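PDB 6LIR: TCR alpha chain from Gallus gallus, which pairs with the TCR beta chain to form the chicken alpha-beta T-cell receptor, which probably recognises peptide antigens presented by MHC molecules. Local coordinates for residues Q31-L36 with P41-S46; V156-S159 with H163-S166. One frame throughout, in Å; residues are numbered along the deposited sequence.

Interaction 1 of 2, residues Q31-L36 with P41-S46; sequences QWYRQL and PAFLVS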
ATOM      1  N   GLN A  31       0.636  20.730  -9.172  1.00 34.87           N
ATOM      2  CA  GLN A  31       0.724  19.373  -9.676  1.00 37.99           C
ATOM      3  C   GLN A  31      -0.021  18.458  -8.726  1.00 37.46           C
ATOM      4  O   GLN A  31      -0.151  18.742  -7.531  1.00 35.40           O
ATOM      5  CB  GLN A  31       2.176  18.891  -9.804  1.00 36.53           C
ATOM      6  CG  GLN A  31       3.002  19.648 -10.821  1.00 46.15           C
ATOM      7  CD  GLN A  31       4.476  19.665 -10.468  1.00 58.10           C
ATOM      8  OE1 GLN A  31       5.101  20.725 -10.438  1.00 85.62           O
ATOM      9  NE2 GLN A  31       5.037  18.492 -10.195  1.00 63.65           N
ATOM     10  N   TRP A  32      -0.479  17.335  -9.262  1.00 35.21           N
ATOM     11  CA  TRP A  32      -1.156  16.332  -8.466  1.00 31.81           C
ATOM     12  C   TRP A  32      -0.527  14.984  -8.763  1.00 34.50           C
ATOM     13  O   TRP A  32      -0.182  14.685  -9.912  1.00 30.50           O
ATOM     14  CB  TRP A  32      -2.656  16.288  -8.766  1.00 31.13           C
ATOM     15  CG  TRP A  32      -3.448  17.344  -8.064  1.00 32.19           C
ATOM     16  CD1 TRP A  32      -3.595  18.647  -8.443  1.00 30.91           C
ATOM     17  CD2 TRP A  32      -4.208  17.187  -6.861  1.00 32.87           C
ATOM     18  NE1 TRP A  32      -4.403  19.312  -7.552  1.00 28.70           N
ATOM     19  CE2 TRP A  32      -4.795  18.438  -6.572  1.00 34.30           C
ATOM     20  CE3 TRP A  32      -4.458  16.110  -6.004  1.00 35.58           C
ATOM     21  CZ2 TRP A  32      -5.614  18.642  -5.463  1.00 34.06           C
ATOM     22  CZ3 TRP A  32      -5.271  16.314  -4.899  1.00 35.41           C
ATOM     23  CH2 TRP A  32      -5.840  17.572  -4.640  1.00 34.99           C
ATOM     24  N   TYR A  33      -0.380  14.184  -7.714  1.00 33.89           N
ATOM     25  CA  TYR A  33       0.195  12.855  -7.795  1.00 35.55           C
ATOM     26  C   TYR A  33      -0.733  11.894  -7.071  1.00 35.90           C
ATOM     27  O   TYR A  33      -1.565  12.298  -6.253  1.00 37.80           O
ATOM     28  CB  TYR A  33       1.595  12.796  -7.159  1.00 32.18           C
ATOM     29  CG  TYR A  33       2.660  13.612  -7.860  1.00 35.51           C
ATOM     30  CD1 TYR A  33       2.715  14.994  -7.721  1.00 38.49           C
ATOM     31  CD2 TYR A  33       3.628  12.993  -8.641  1.00 35.27           C
ATOM     32  CE1 TYR A  33       3.694  15.740  -8.358  1.00 37.10           C
ATOM     33  CE2 TYR A  33       4.610  13.726  -9.282  1.00 39.68           C
ATOM     34  CZ  TYR A  33       4.640  15.099  -9.137  1.00 42.96           C
ATOM     35  OH  TYR A  33       5.618  15.826  -9.777  1.00 41.44           O
ATOM     36  N   ARG A  34      -0.585  10.609  -7.375  1.00 31.01           N
ATOM     37  CA  ARG A  34      -1.304   9.588  -6.636  1.00 30.74           C
ATOM     38  C   ARG A  34      -0.360   8.433  -6.352  1.00 33.11           C
ATOM     39  O   ARG A  34       0.470   8.066  -7.191  1.00 29.82           O
ATOM     40  CB  ARG A  34      -2.570   9.125  -7.376  1.00 34.33           C
ATOM     41  CG  ARG A  34      -2.375   8.132  -8.497  1.00 33.62           C
ATOM     42  CD  ARG A  34      -3.732   7.626  -8.956  1.00 31.68           C
ATOM     43  NE  ARG A  34      -3.653   6.879 -10.206  1.00 38.40           N
ATOM     44  CZ  ARG A  34      -4.709   6.378 -10.839  1.00 38.97           C
ATOM     45  NH1 ARG A  34      -5.930   6.549 -10.340  1.00 32.82           N
ATOM     46  NH2 ARG A  34      -4.545   5.713 -11.973  1.00 35.22           N
ATOM     47  N   GLN A  35      -0.464   7.898  -5.150  1.00 37.28           N
ATOM     48  CA  GLN A  35       0.397   6.817  -4.691  1.00 40.31           C
ATOM     49  C   GLN A  35      -0.478   5.589  -4.479  1.00 40.78           C
ATOM     50  O   GLN A  35      -1.241   5.513  -3.510  1.00 39.73           O
ATOM     51  CB  GLN A  35       1.150   7.182  -3.419  1.00 39.22           C
ATOM     52  CG  GLN A  35       1.974   6.017  -2.897  1.00 43.38           C
ATOM     53  CD  GLN A  35       2.341   6.145  -1.435  1.00 49.39           C
ATOM     54  OE1 GLN A  35       2.624   5.148  -0.775  1.00 61.51           O
ATOM     55  NE2 GLN A  35       2.356   7.373  -0.925  1.00 48.57           N
ATOM     56  N   LEU A  36      -0.396   4.664  -5.409  1.00 43.52           N
ATOM     57  CA  LEU A  36      -1.078   3.387  -5.341  1.00 45.24           C
ATOM     58  C   LEU A  36      -0.350   2.452  -4.372  1.00 46.98           C
ATOM     59  O   LEU A  36       0.858   2.589  -4.161  1.00 52.58           O
ATOM     60  CB  LEU A  36      -1.133   2.756  -6.727  1.00 43.19           C
ATOM     61  CG  LEU A  36      -1.977   3.474  -7.782  1.00 46.67           C
ATOM     62  CD1 LEU A  36      -1.544   3.042  -9.173  1.00 47.22           C
ATOM     63  CD2 LEU A  36      -3.467   3.199  -7.581  1.00 46.37           C
ATOM     64  N   PRO A  41       4.582   7.788  -5.396  1.00 45.30           N
ATOM     65  CA  PRO A  41       3.726   8.799  -6.032  1.00 39.61           C
ATOM     66  C   PRO A  41       3.943   8.865  -7.537  1.00 40.73           C
ATOM     67  O   PRO A  41       5.075   8.827  -8.024  1.00 36.75           O
ATOM     68  CB  PRO A  41       4.148  10.098  -5.340  1.00 41.01           C
ATOM     69  CG  PRO A  41       4.633   9.652  -4.000  1.00 43.85           C
ATOM     70  CD  PRO A  41       5.300   8.326  -4.229  1.00 36.48           C
ATOM     71  N   ALA A  42       2.841   8.930  -8.279  1.00 34.22           N
ATOM     72  CA  ALA A  42       2.893   8.979  -9.733  1.00 37.44           C
ATOM     73  C   ALA A  42       2.181  10.226 -10.236  1.00 37.38           C
ATOM     74  O   ALA A  42       1.079  10.552  -9.780  1.00 38.95           O
ATOM     75  CB  ALA A  42       2.258   7.722 -10.348  1.00 34.25           C
ATOM     76  N   PHE A  43       2.807  10.887 -11.210  1.00 31.84           N
ATOM     77  CA  PHE A  43       2.314  12.148 -11.749  1.00 33.40           C
ATOM     78  C   PHE A  43       0.974  11.962 -12.455  1.00 37.43           C
ATOM     79  O   PHE A  43       0.778  11.004 -13.207  1.00 35.10           O
ATOM     80  CB  PHE A  43       3.341  12.739 -12.717  1.00 34.30           C
ATOM     81  CG  PHE A  43       2.894  14.017 -13.373  1.00 39.64           C
ATOM     82  CD1 PHE A  43       2.829  15.199 -12.652  1.00 40.41           C
ATOM     83  CD2 PHE A  43       2.540  14.036 -14.714  1.00 37.56           C
ATOM     84  CE1 PHE A  43       2.413  16.374 -13.254  1.00 43.82           C
ATOM     85  CE2 PHE A  43       2.123  15.208 -15.323  1.00 43.08           C
ATOM     86  CZ  PHE A  43       2.061  16.377 -14.594  1.00 40.02           C
ATOM     87  N   LEU A  44       0.038  12.875 -12.192  1.00 33.45           N
ATOM     88  CA  LEU A  44      -1.268  12.850 -12.843  1.00 34.48           C
ATOM     89  C   LEU A  44      -1.491  14.026 -13.779  1.00 38.14           C
ATOM     90  O   LEU A  44      -1.826  13.825 -14.952  1.00 36.33           O
ATOM     91  CB  LEU A  44      -2.388  12.831 -11.792  1.00 35.00           C
ATOM     92  CG  LEU A  44      -2.454  11.670 -10.801  1.00 36.19           C
ATOM     93  CD1 LEU A  44      -3.632  11.862  -9.857  1.00 35.76           C
ATOM     94  CD2 LEU A  44      -2.550  10.340 -11.531  1.00 31.95           C
ATOM     95  N   VAL A  45      -1.311  15.257 -13.299  1.00 32.57           N
ATOM     96  CA  VAL A  45      -1.597  16.439 -14.102  1.00 33.54           C
ATOM     97  C   VAL A  45      -0.876  17.629 -13.482  1.00 37.37           C
ATOM     98  O   VAL A  45      -0.577  17.644 -12.286  1.00 33.22           O
ATOM     99  CB  VAL A  45      -3.129  16.673 -14.195  1.00 34.47           C
ATOM    100  CG1 VAL A  45      -3.699  17.034 -12.833  1.00 32.78           C
ATOM    101  CG2 VAL A  45      -3.471  17.732 -15.236  1.00 34.34           C
ATOM    102  N   SER A  46      -0.620  18.647 -14.297  1.00 36.07           N
ATOM    103  CA  SER A  46      -0.026  19.891 -13.836  1.00 42.30           C
ATOM    104  C   SER A  46      -0.686  21.054 -14.558  1.00 39.84           C
ATOM    105  O   SER A  46      -0.967  20.965 -15.756  1.00 41.01           O
ATOM    106  CB  SER A  46       1.484  19.925 -14.083  1.00 42.03           C
ATOM    107  OG  SER A  46       1.958  21.256 -14.029  1.00 49.79           O
TER

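Interaction 2 of 2, residues V156-S159 with H163-S166; sequences VATS and HEAS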
ATOM      1  N   VAL A 156     -12.703 -10.982  -8.924  1.00 42.77           N
ATOM      2  CA  VAL A 156     -12.478 -12.306  -9.489  1.00 45.06           C
ATOM      3  C   VAL A 156     -13.143 -12.366 -10.857  1.00 58.77           C
ATOM      4  O   VAL A 156     -14.267 -11.885 -11.029  1.00 53.43           O
ATOM      5  CB  VAL A 156     -13.003 -13.422  -8.565  1.00 45.43           C
ATOM      6  CG1 VAL A 156     -12.725 -14.798  -9.169  1.00 45.03           C
ATOM      7  CG2 VAL A 156     -12.360 -13.307  -7.193  1.00 37.38           C
ATOM      8  N   ALA A 157     -12.450 -12.955 -11.828  1.00 73.53           N
ATOM      9  CA  ALA A 157     -12.958 -13.052 -13.198  1.00 80.69           C
ATOM     10  C   ALA A 157     -13.823 -14.303 -13.335  1.00 81.07           C
ATOM     11  O   ALA A 157     -13.309 -15.423 -13.371  1.00 82.44           O
ATOM     12  CB  ALA A 157     -11.798 -13.062 -14.189  1.00 81.06           C
ATOM     13  N   THR A 158     -15.147 -14.117 -13.383  1.00 94.36           N
ATOM     14  CA  THR A 158     -16.112 -15.203 -13.521  1.00101.84           C
ATOM     15  C   THR A 158     -16.629 -15.309 -14.963  1.00110.56           C
ATOM     16  O   THR A 158     -16.259 -14.525 -15.844  1.00111.59           O
ATOM     17  CB  THR A 158     -17.272 -15.027 -12.537  1.00102.14           C
ATOM     18  OG1 THR A 158     -18.058 -13.887 -12.911  1.00103.46           O
ATOM     19  CG2 THR A 158     -16.746 -14.838 -11.118  1.00 90.10           C
ATOM     20  N   SER A 159     -17.509 -16.294 -15.187  1.00113.19           N
ATOM     21  CA  SER A 159     -18.095 -16.526 -16.504  1.00119.17           C
ATOM     22  C   SER A 159     -18.888 -15.316 -16.980  1.00119.69           C
ATOM     23  O   SER A 159     -18.557 -14.697 -18.000  1.00120.17           O
ATOM     24  CB  SER A 159     -19.011 -17.763 -16.438  1.00116.88           C
ATOM     25  OG  SER A 159     -18.284 -18.964 -16.575  1.00114.00           O
ATOM     26  N   HIS A 163     -15.384  -9.050 -14.322  1.00113.72           N
ATOM     27  CA  HIS A 163     -14.777  -8.875 -12.998  1.00100.48           C
ATOM     28  C   HIS A 163     -15.837  -8.475 -11.973  1.00 93.89           C
ATOM     29  O   HIS A 163     -16.250  -7.313 -11.924  1.00 97.41           O
ATOM     30  CB  HIS A 163     -13.661  -7.841 -13.060  1.00100.31           C
ATOM     31  CG  HIS A 163     -12.432  -8.325 -13.763  1.00107.86           C
ATOM     32  ND1 HIS A 163     -11.958  -7.742 -14.918  1.00113.21           N
ATOM     33  CD2 HIS A 163     -11.579  -9.335 -13.473  1.00103.37           C
ATOM     34  CE1 HIS A 163     -10.864  -8.372 -15.309  1.00113.61           C
ATOM     35  NE2 HIS A 163     -10.612  -9.342 -14.449  1.00110.42           N
ATOM     36  N   GLU A 164     -16.259  -9.433 -11.146  1.00 64.73           N
ATOM     37  CA  GLU A 164     -17.084  -9.132  -9.983  1.00 60.49           C
ATOM     38  C   GLU A 164     -16.214  -8.789  -8.783  1.00 50.45           C
ATOM     39  O   GLU A 164     -15.137  -9.357  -8.590  1.00 49.59           O
ATOM     40  CB  GLU A 164     -17.991 -10.304  -9.606  1.00 59.91           C
ATOM     41  CG  GLU A 164     -18.385 -11.223 -10.734  1.00 77.05           C
ATOM     42  CD  GLU A 164     -19.071 -12.476 -10.225  1.00 78.58           C
ATOM     43  OE1 GLU A 164     -19.137 -12.660  -8.991  1.00 68.72           O
ATOM     44  OE2 GLU A 164     -19.549 -13.273 -11.057  1.00 85.39           O
ATOM     45  N   ALA A 165     -16.721  -7.891  -7.947  1.00 39.07           N
ATOM     46  CA  ALA A 165     -16.028  -7.460  -6.745  1.00 42.06           C
ATOM     47  C   ALA A 165     -16.704  -8.049  -5.513  1.00 39.40           C
ATOM     48  O   ALA A 165     -17.918  -8.264  -5.490  1.00 35.81           O
ATOM     49  CB  ALA A 165     -15.990  -5.931  -6.641  1.00 40.50           C
ATOM     50  N   SER A 166     -15.906  -8.292  -4.479  1.00 36.96           N
ATOM     51  CA  SER A 166     -16.431  -8.865  -3.253  1.00 39.18           C
ATOM     52  C   SER A 166     -15.531  -8.462  -2.100  1.00 35.46           C
ATOM     53  O   SER A 166     -14.309  -8.394  -2.249  1.00 35.21           O
ATOM     54  CB  SER A 166     -16.525 -10.395  -3.339  1.00 41.79           C
ATOM     55  OG  SER A 166     -15.259 -10.974  -3.615  1.00 37.88           O
TER

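Interaction 1 of 2, residues Q31-L36 with P41-S46
Tyr33 and Phe43 meet because the Tyr33 ring stands beside its own backbone N, anti to the carbonyl carbon (chi1 -65°), while Phe43 sends CG anti to its N (chi1 178°). The rings form a T-shaped stack: the edge of Phe43, led by CD1, points at the face of Tyr33, with centroids 5.7 Å apart and planes at 70°. Tyr33 CE2 also rests 3.8 Å from Phe43 CB, and Gln31 CG lies at the Phe43 ring edge, 4.1 Å from CE1. The antiparallel strands of this beta hairpin are joined by four backbone hydrogen bonds. Arg34 and Ala42 exchange two, the bond from Ala42 N to Arg34 O (2.7 Å) arriving above the carbonyl plane. Around Trp32 the register slips by one in a beta bulge: Trp32 N donates to Val45 O (3.0 Å), whereas Trp32 O receives Leu44 N (2.9 Å). Leu44 then crosses Arg34 at about a right angle, its CD1 3.8 Å from Arg34 CB and its CD2 against CG and NE. Farther out, Arg34 NH1 makes a salt bridge with Asp81 and a hydrogen bond with Tyr85 OH. Trp32 turns into the V-domain core, packing on Cys20 and Cys87 of the disulfide. In immunoglobulin terms these are the C and C' strands: strand 84-90 flanks 29-35 on its other side, strand 59-63 packs on Trp32 and Val45, and Pro98 of the TCR beta chain lies against both Tyr33 and Phe43.

Interaction 2 of 2, residues V156-S159 with H163-S166
Val156 and Glu164 form the last bridge found before the turn of a beta hairpin in the immunoglobulin-like constant domain, joining strand 150-156 to strand 164-174. They are an antiparallel hydrogen-bonded pair, so each satisfies the other's backbone. Val156 N gives a well-aligned bond to Glu164 O (2.9 Å, 157° at the hydrogen), and Glu164 N returns a longer, more bent one to Val156 O (3.2 Å, 142°). Past Val156 the chain leaves the regular strand, and side chains take over. Thr158 holds OG1 between its backbone N and carbonyl carbon (chi1 68°), which presents the hydroxyl to the carboxylate of Glu164 as the two side chains cross at about a right angle. The OG1 to OE2 distance, 2.5 Å, is very short for the modelled hydrogen bond, so its exact length is doubtful. Asn161 O, within the turn, is a second hydrogen-bond partner of the same OG1. The hydroxyl has a single proton to offer these two acceptors, so it probably serves them in turn or shares it between them, and both bonds need not be at full strength at once. Glu164 divides its oxygens: OE2 faces Thr158, while OE1 makes a salt bridge to Lys136 of the TCR beta chain, and Ser166 OG is hydrogen-bonded to Arg186 of that chain. A leucine in place of Glu164 would probably leave that lysine without its opposite charge and Thr158 OG1 without its carboxylate acceptor. At the exposed margin Ala157 CB touches the imidazole of His163 obliquely, 3.8 Å from CD2 and 3.9 Å from NE2.

Overall arrangement
Interaction 1 closes before interaction 2 opens along the chain, and the two lie in different domains: 31-36 with 41-46 in the variable domain, 156-159 with 163-166 in the constant domain. Their centres are 29 Å apart and their nearest atoms about 16 Å, without touching. Strands 29-35 and 42-47 belong to one sheet, 150-156 and 164-174 to another. Each contact joins neighbouring antiparallel strands at the margin of its sheet, strands 42-47 and 150-156 being outermost within this chain. Both also meet the TCR beta chain, consistent with chain pairing through both domains: the first combines packing on prolines and an aromatic ring with hydrogen bonds, the second includes a salt bridge and a hydrogen bond.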